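Side-chain contacts in SnoK (Streptomyces nogalater, PDB 5EPA), which forms a carbocycle during nogalamycin biosynthesis as a non-heme iron enzyme dependent on 2-oxoglutarate: residues V132-T137 with H171-E176; M164-G169 with V214-R219. One frame throughout, in Å; residues are numbered along the deposited sequence.

In the fold
Along the chain the four segments alternate, so the two contacts cross rather than nest. Strand 130-133 opens contact 1; after strands 141-142 and 148-153 the chain reaches 164-169, the first half of contact 2, and runs directly on into the loop 171-176, where contact 1 closes. Helix 191-194 and strand 204-206 follow before strand 213-217 closes contact 2. Contact 1 ties segment 132-137, which carries on from edge strand 130-133 of the four-stranded sheet, to a loop, while contact 2 joins that sheet to the seven-stranded one. The contacts also touch each other: Asp135 meets His216, Arg173 meets the carbonyl of Arg219, and both contacts reach the bound 2-oxoglutarate.

Contact 1: V132-T137 with H171-E176; sequences VHDDET and HLRARE. With FE (Fe (III) ion), chain G; AKG (2-oxoglutaric acid), chain H.
With CG of Asp134 between its backbone N and carbonyl carbon (chi1 65°), the carboxylate faces Arg173, whose chain bends at chi3 (-66°) to bring the guanidinium to it. NH2 of Arg173 gives a nearly straight hydrogen bond (165°) to OD2 of Asp134, 2.8 Å long, which is also a salt bridge. OD2 accepts this bond with its anti lone pair, the one turned away from OD1, and lies close to the guanidinium plane although the two flat groups are inclined to each other. A water bridges the same groups, giving a hydrogen to OD2 and accepting one from Arg173 NH1. The second carboxylate oxygen of Asp134, OD1, turns back to its own segment as an Asx motif, taking the backbone N of Thr137 at 2.9 Å. Both oxygens are thus occupied, which should hold the carboxylate against rotation. Arg173 NH2 also binds the carbonyl of Arg219, fastening the buried guanidinium to a third part of the chain. On the neighbouring positions, His133 NE2 and Asp135 OD1 bind the iron at 2.1 and 1.9 Å; His222, 2-oxoglutarate O2 and O5 and a water complete the site. Asp134 is the middle residue of the HxD element in the two-histidine, one-carboxylate facial triad of the cupin-fold 2-oxoglutarate-dependent enzymes.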
loop_
_atom_site.group_PDB
_atom_site.type_symbol
_atom_site.label_atom_id
_atom_site.label_comp_id
_atom_site.label_asym_id
_atom_site.label_seq_id
_atom_site.Cartn_x
_atom_site.Cartn_y
_atom_site.Cartn_z
ATOM N N VAL A 132 -5.180 6.988 10.242
ATOM C CA VAL A 132 -3.722 6.899 10.313
ATOM C C VAL A 132 -3.236 5.540 10.861
ATOM O O VAL A 132 -3.796 5.007 11.805
ATOM C CB VAL A 132 -3.140 8.067 11.170
ATOM C CG1 VAL A 132 -3.610 7.968 12.624
ATOM C CG2 VAL A 132 -1.620 8.094 11.129
ATOM N N HIS A 133 -2.154 5.032 10.272
ATOM C CA HIS A 133 -1.556 3.761 10.694
ATOM C C HIS A 133 -0.212 3.566 10.050
ATOM O O HIS A 133 0.173 4.340 9.184
ATOM C CB HIS A 133 -2.482 2.578 10.287
ATOM C CG HIS A 133 -2.665 2.436 8.797
ATOM N ND1 HIS A 133 -3.489 3.262 8.066
ATOM C CD2 HIS A 133 -2.108 1.575 7.901
ATOM C CE1 HIS A 133 -3.427 2.918 6.784
ATOM N NE2 HIS A 133 -2.559 1.915 6.634
ATOM N N ASP A 134 0.496 2.518 10.450
ATOM C CA ASP A 134 1.568 1.978 9.631
ATOM C C ASP A 134 1.144 0.577 9.192
ATOM O O ASP A 134 0.180 0.027 9.706
ATOM C CB ASP A 134 2.911 1.957 10.321
ATOM C CG ASP A 134 2.975 1.003 11.544
ATOM O OD1 ASP A 134 2.427 -0.119 11.500
ATOM O OD2 ASP A 134 3.627 1.403 12.550
ATOM N N ASP A 135 1.778 0.059 8.157
ATOM C CA ASP A 135 1.281 -1.179 7.533
ATOM C C ASP A 135 1.799 -2.390 8.283
ATOM O O ASP A 135 1.116 -3.393 8.379
ATOM C CB ASP A 135 1.682 -1.222 6.080
ATOM C CG ASP A 135 0.913 -0.224 5.211
ATOM O OD1 ASP A 135 -0.290 0.154 5.455
ATOM O OD2 ASP A 135 1.574 0.183 4.236
ATOM N N GLU A 136 3.004 -2.271 8.831
ATOM C CA GLU A 136 3.621 -3.325 9.599
ATOM C C GLU A 136 2.683 -3.878 10.649
ATOM O O GLU A 136 2.611 -5.090 10.878
ATOM C CB GLU A 136 4.926 -2.795 10.228
ATOM C CG GLU A 136 5.645 -3.735 11.163
ATOM C CD GLU A 136 6.932 -3.123 11.735
ATOM O OE1 GLU A 136 6.882 -2.108 12.498
ATOM O OE2 GLU A 136 8.023 -3.662 11.391
ATOM N N THR A 137 1.986 -2.999 11.312
ATOM C CA THR A 137 1.136 -3.378 12.429
ATOM C C THR A 137 0.068 -4.415 12.026
ATOM O O THR A 137 -0.241 -5.340 12.767
ATOM C CB THR A 137 0.458 -2.114 12.987
ATOM O OG1 THR A 137 1.473 -1.193 13.488
ATOM C CG2 THR A 137 -0.509 -2.441 14.085
ATOM N N HIS A 171 9.203 6.075 9.515
ATOM C CA HIS A 171 9.737 4.721 9.414
ATOM C C HIS A 171 10.980 4.449 10.240
ATOM O O HIS A 171 11.349 3.278 10.425
ATOM C CB HIS A 171 10.040 4.377 7.963
ATOM C CG HIS A 171 11.146 5.190 7.354
ATOM N ND1 HIS A 171 11.181 6.570 7.416
ATOM C CD2 HIS A 171 12.213 4.823 6.614
ATOM C CE1 HIS A 171 12.220 7.012 6.744
ATOM N NE2 HIS A 171 12.883 5.974 6.273
ATOM N N LEU A 172 11.620 5.488 10.739
ATOM C CA LEU A 172 12.779 5.332 11.565
ATOM C C LEU A 172 12.463 5.414 13.052
ATOM O O LEU A 172 13.369 5.471 13.848
ATOM C CB LEU A 172 13.842 6.394 11.222
ATOM C CG LEU A 172 14.284 6.358 9.747
ATOM C CD1 LEU A 172 15.192 7.556 9.471
ATOM C CD2 LEU A 172 14.974 5.053 9.359
ATOM N N ARG A 173 11.189 5.407 13.425
ATOM C CA ARG A 173 10.828 5.414 14.833
ATOM C C ARG A 173 11.500 4.289 15.602
ATOM O O ARG A 173 11.621 3.168 15.104
ATOM C CB ARG A 173 9.324 5.250 15.016
ATOM C CG ARG A 173 8.497 6.465 14.693
ATOM C CD ARG A 173 7.015 6.112 14.704
ATOM N NE ARG A 173 6.682 5.178 13.622
ATOM C CZ ARG A 173 5.682 4.323 13.654
ATOM N NH1 ARG A 173 4.881 4.240 14.686
ATOM N NH2 ARG A 173 5.446 3.585 12.619
ATOM N N ALA A 174 11.906 4.595 16.834
ATOM C CA ALA A 174 12.413 3.608 17.782
ATOM C C ALA A 174 11.298 2.648 18.180
ATOM O O ALA A 174 10.108 2.949 17.997
ATOM C CB ALA A 174 12.940 4.311 19.001
ATOM N N ARG A 175 11.670 1.485 18.703
ATOM C CA ARG A 175 10.707 0.417 19.096
ATOM C C ARG A 175 9.586 0.900 20.005
ATOM O O ARG A 175 8.427 0.592 19.774
ATOM C CB ARG A 175 11.489 -0.705 19.808
ATOM C CG ARG A 175 10.800 -1.919 20.466
ATOM C CD ARG A 175 10.247 -2.867 19.385
ATOM N NE ARG A 175 9.125 -3.682 19.870
ATOM C CZ ARG A 175 7.866 -3.242 19.933
ATOM N NH1 ARG A 175 7.565 -1.986 19.581
ATOM N NH2 ARG A 175 6.901 -4.062 20.347
ATOM N N GLU A 176 9.943 1.675 21.010
ATOM C CA GLU A 176 8.959 2.171 21.968
ATOM C C GLU A 176 7.864 3.074 21.341
ATOM O O GLU A 176 6.832 3.305 21.972
ATOM C CB GLU A 176 9.637 2.919 23.132
ATOM C CG GLU A 176 10.364 4.256 22.699
ATOM C CD GLU A 176 11.901 4.227 22.698
ATOM O OE1 GLU A 176 12.474 3.138 22.379
ATOM O OE2 GLU A 176 12.519 5.311 22.982
HETATM FE FE FE G . -1.630 1.384 4.814
HETATM C C1 AKG H . -1.898 1.636 2.051
HETATM O O1 AKG H . -1.699 1.535 0.814
HETATM O O2 AKG H . -1.189 1.130 2.962
HETATM C C2 AKG H . -3.060 2.374 2.537
HETATM O O5 AKG H . -3.151 2.417 3.755
HETATM C C3 AKG H . -4.038 3.015 1.584
HETATM C C4 AKG H . -5.324 3.576 2.197
HETATM C C5 AKG H . -6.182 4.255 1.113
HETATM O O3 AKG H . -6.068 3.951 -0.119
HETATM O O4 AKG H . -7.006 5.116 1.433
HETATM O O HOH W 1 2.880 2.087 15.038
HETATM O O HOH W 2 -2.838 -0.403 4.658
#

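Contact 2: M164-G169 with V214-R219; sequences MSYVPG and VFHHCR. With AKG (2-oxoglutaric acid), chain H.
Apolar contacts join Tyr166 to Val214 and His216. The Tyr166 and Val214 side chains approach from opposite directions, and CG1 of Val214 comes against the phenol end of the ring, 3.6 Å from Tyr166 CZ. Val214 CG1 is anti to its own backbone N (chi1 -170°), which puts this branch at the tyrosine. His216 crosses Tyr166 at about a right angle, its CB 3.7 Å from Tyr166 CE2; the two rings meet obliquely, their planes 48° apart. Met164 folds at chi2 and chi3 so that CE comes within 4.1 Å of His216 CE1, while its SD lies 3.8 Å from C3 of the 2-oxoglutarate chain.

The polar link runs through a single water among these buried side chains. It donates to the carbonyl O of Val214 at 2.7 Å and is also hydrogen-bonded to Tyr166 OH and His216 ND1, linking the phenol and the imidazole, which have no direct hydrogen bond to each other. At the other ring nitrogen, His216 NE2 has its stronger partner in Asp135 OD2, the carboxylate whose other oxygen holds the iron. The bond from His216 NE2 to O2 of 2-oxoglutarate, 3.4 Å long and bent to 130°, is weak. His216 thus probably helps to position the metal ligand Asp135 from the second shell while bordering the cosubstrate.

Tyr166 also stacks on Tyr38. Strands 164-166 and 213-217 belong to the two facing sheets; the axes of 164-166 and 214-217 approach to 10.0 Å, and of their inward side chains Met164 and His216 line the cosubstrate pocket inside the double-stranded beta-helix of the cupin fold.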
loop_
_atom_site.group_PDB
_atom_site.type_symbol
_atom_site.label_atom_id
_atom_site.label_comp_id
_atom_site.label_asym_id
_atom_site.label_seq_id
_atom_site.Cartn_x
_atom_site.Cartn_y
_atom_site.Cartn_z
ATOM N N MET A 164 -3.326 10.477 -0.367
ATOM C CA MET A 164 -2.565 9.973 0.781
ATOM C C MET A 164 -1.783 11.111 1.452
ATOM O O MET A 164 -1.409 12.055 0.779
ATOM C CB MET A 164 -1.570 8.920 0.313
ATOM C CG MET A 164 -2.216 7.712 -0.353
ATOM S SD MET A 164 -2.885 6.597 0.862
ATOM C CE MET A 164 -1.380 5.783 1.347
ATOM N N SER A 165 -1.534 10.972 2.752
ATOM C CA SER A 165 -0.571 11.793 3.453
ATOM C C SER A 165 0.363 10.937 4.265
ATOM O O SER A 165 -0.017 9.859 4.709
ATOM C CB SER A 165 -1.261 12.795 4.394
ATOM O OG SER A 165 -2.054 13.705 3.668
ATOM N N TYR A 166 1.575 11.438 4.482
ATOM C CA TYR A 166 2.667 10.677 5.125
ATOM C C TYR A 166 3.358 11.528 6.178
ATOM O O TYR A 166 3.379 12.747 6.079
ATOM C CB TYR A 166 3.727 10.269 4.079
ATOM C CG TYR A 166 3.132 9.558 2.901
ATOM C CD1 TYR A 166 2.686 10.273 1.811
ATOM C CD2 TYR A 166 3.003 8.161 2.884
ATOM C CE1 TYR A 166 2.107 9.643 0.734
ATOM C CE2 TYR A 166 2.451 7.512 1.779
ATOM C CZ TYR A 166 2.005 8.265 0.704
ATOM O OH TYR A 166 1.390 7.671 -0.374
ATOM N N VAL A 167 3.855 10.875 7.220
ATOM C CA VAL A 167 4.673 11.523 8.206
ATOM C C VAL A 167 6.155 11.238 7.855
ATOM O O VAL A 167 6.668 10.157 8.121
ATOM C CB VAL A 167 4.335 11.031 9.616
ATOM C CG1 VAL A 167 5.193 11.742 10.660
ATOM C CG2 VAL A 167 2.878 11.287 9.923
ATOM N N PRO A 168 6.857 12.251 7.297
ATOM C CA PRO A 168 8.263 12.094 6.938
ATOM C C PRO A 168 9.156 11.573 8.071
ATOM O O PRO A 168 9.110 12.074 9.185
ATOM C CB PRO A 168 8.693 13.519 6.573
ATOM C CG PRO A 168 7.441 14.189 6.183
ATOM C CD PRO A 168 6.410 13.643 7.107
ATOM N N GLY A 169 9.962 10.567 7.764
ATOM C CA GLY A 169 10.923 10.001 8.722
ATOM C C GLY A 169 10.315 9.055 9.738
ATOM O O GLY A 169 11.024 8.510 10.564
ATOM N N VAL A 214 3.119 6.198 -5.603
ATOM C CA VAL A 214 3.816 6.591 -4.401
ATOM C C VAL A 214 4.162 5.340 -3.617
ATOM O O VAL A 214 3.296 4.550 -3.299
ATOM C CB VAL A 214 2.976 7.507 -3.504
ATOM C CG1 VAL A 214 3.834 8.083 -2.381
ATOM C CG2 VAL A 214 2.362 8.630 -4.309
ATOM N N PHE A 215 5.429 5.205 -3.253
ATOM C CA PHE A 215 5.931 4.065 -2.480
ATOM C C PHE A 215 6.117 4.484 -1.049
ATOM O O PHE A 215 6.604 5.579 -0.772
ATOM C CB PHE A 215 7.298 3.604 -3.000
ATOM C CG PHE A 215 7.276 3.057 -4.378
ATOM C CD1 PHE A 215 7.312 3.871 -5.447
ATOM C CD2 PHE A 215 7.215 1.673 -4.583
ATOM C CE1 PHE A 215 7.245 3.347 -6.739
ATOM C CE2 PHE A 215 7.182 1.138 -5.852
ATOM C CZ PHE A 215 7.194 1.985 -6.944
ATOM N N HIS A 216 5.727 3.630 -0.123
ATOM C CA HIS A 216 6.000 3.906 1.299
ATOM C C HIS A 216 6.422 2.663 2.071
ATOM O O HIS A 216 5.847 1.575 1.923
ATOM C CB HIS A 216 4.793 4.653 2.000
ATOM C CG HIS A 216 3.555 3.831 2.154
ATOM N ND1 HIS A 216 2.578 3.791 1.198
ATOM C CD2 HIS A 216 3.152 2.986 3.133
ATOM C CE1 HIS A 216 1.625 2.956 1.569
ATOM N NE2 HIS A 216 1.926 2.492 2.761
ATOM N N HIS A 217 7.396 2.869 2.943
ATOM C CA HIS A 217 7.895 1.814 3.824
ATOM C C HIS A 217 6.841 1.300 4.806
ATOM O O HIS A 217 5.892 2.000 5.145
ATOM C CB HIS A 217 9.106 2.317 4.566
ATOM C CG HIS A 217 9.868 1.253 5.285
ATOM N ND1 HIS A 217 9.584 0.884 6.578
ATOM C CD2 HIS A 217 10.941 0.518 4.912
ATOM C CE1 HIS A 217 10.433 -0.049 6.969
ATOM N NE2 HIS A 217 11.267 -0.291 5.973
ATOM N N CYS A 218 6.985 0.051 5.232
ATOM C CA CYS A 218 5.977 -0.609 6.108
ATOM C C CYS A 218 5.875 0.009 7.511
ATOM O O CYS A 218 4.939 -0.270 8.251
ATOM C CB CYS A 218 6.215 -2.123 6.238
ATOM S SG CYS A 218 7.795 -2.590 7.031
ATOM N N ARG A 219 6.846 0.837 7.866
ATOM C CA ARG A 219 6.831 1.603 9.124
ATOM C C ARG A 219 6.492 3.050 8.975
ATOM O O ARG A 219 6.400 3.763 9.981
ATOM C CB ARG A 219 8.172 1.497 9.824
ATOM C CG ARG A 219 8.335 0.163 10.478
ATOM C CD ARG A 219 9.663 0.075 11.166
ATOM N NE ARG A 219 9.916 -1.307 11.504
ATOM C CZ ARG A 219 10.971 -1.718 12.184
ATOM N NH1 ARG A 219 11.858 -0.855 12.604
ATOM N NH2 ARG A 219 11.127 -2.999 12.425
HETATM C C1 AKG H . -1.898 1.636 2.051
HETATM O O1 AKG H . -1.699 1.535 0.814
HETATM O O2 AKG H . -1.189 1.130 2.962
HETATM C C2 AKG H . -3.060 2.374 2.537
HETATM O O5 AKG H . -3.151 2.417 3.755
HETATM C C3 AKG H . -4.038 3.015 1.584
HETATM C C4 AKG H . -5.324 3.576 2.197
HETATM C C5 AKG H . -6.182 4.255 1.113
HETATM O O3 AKG H . -6.068 3.951 -0.119
HETATM O O4 AKG H . -7.006 5.116 1.433
HETATM O O HOH W 3 2.300 5.353 -0.869
#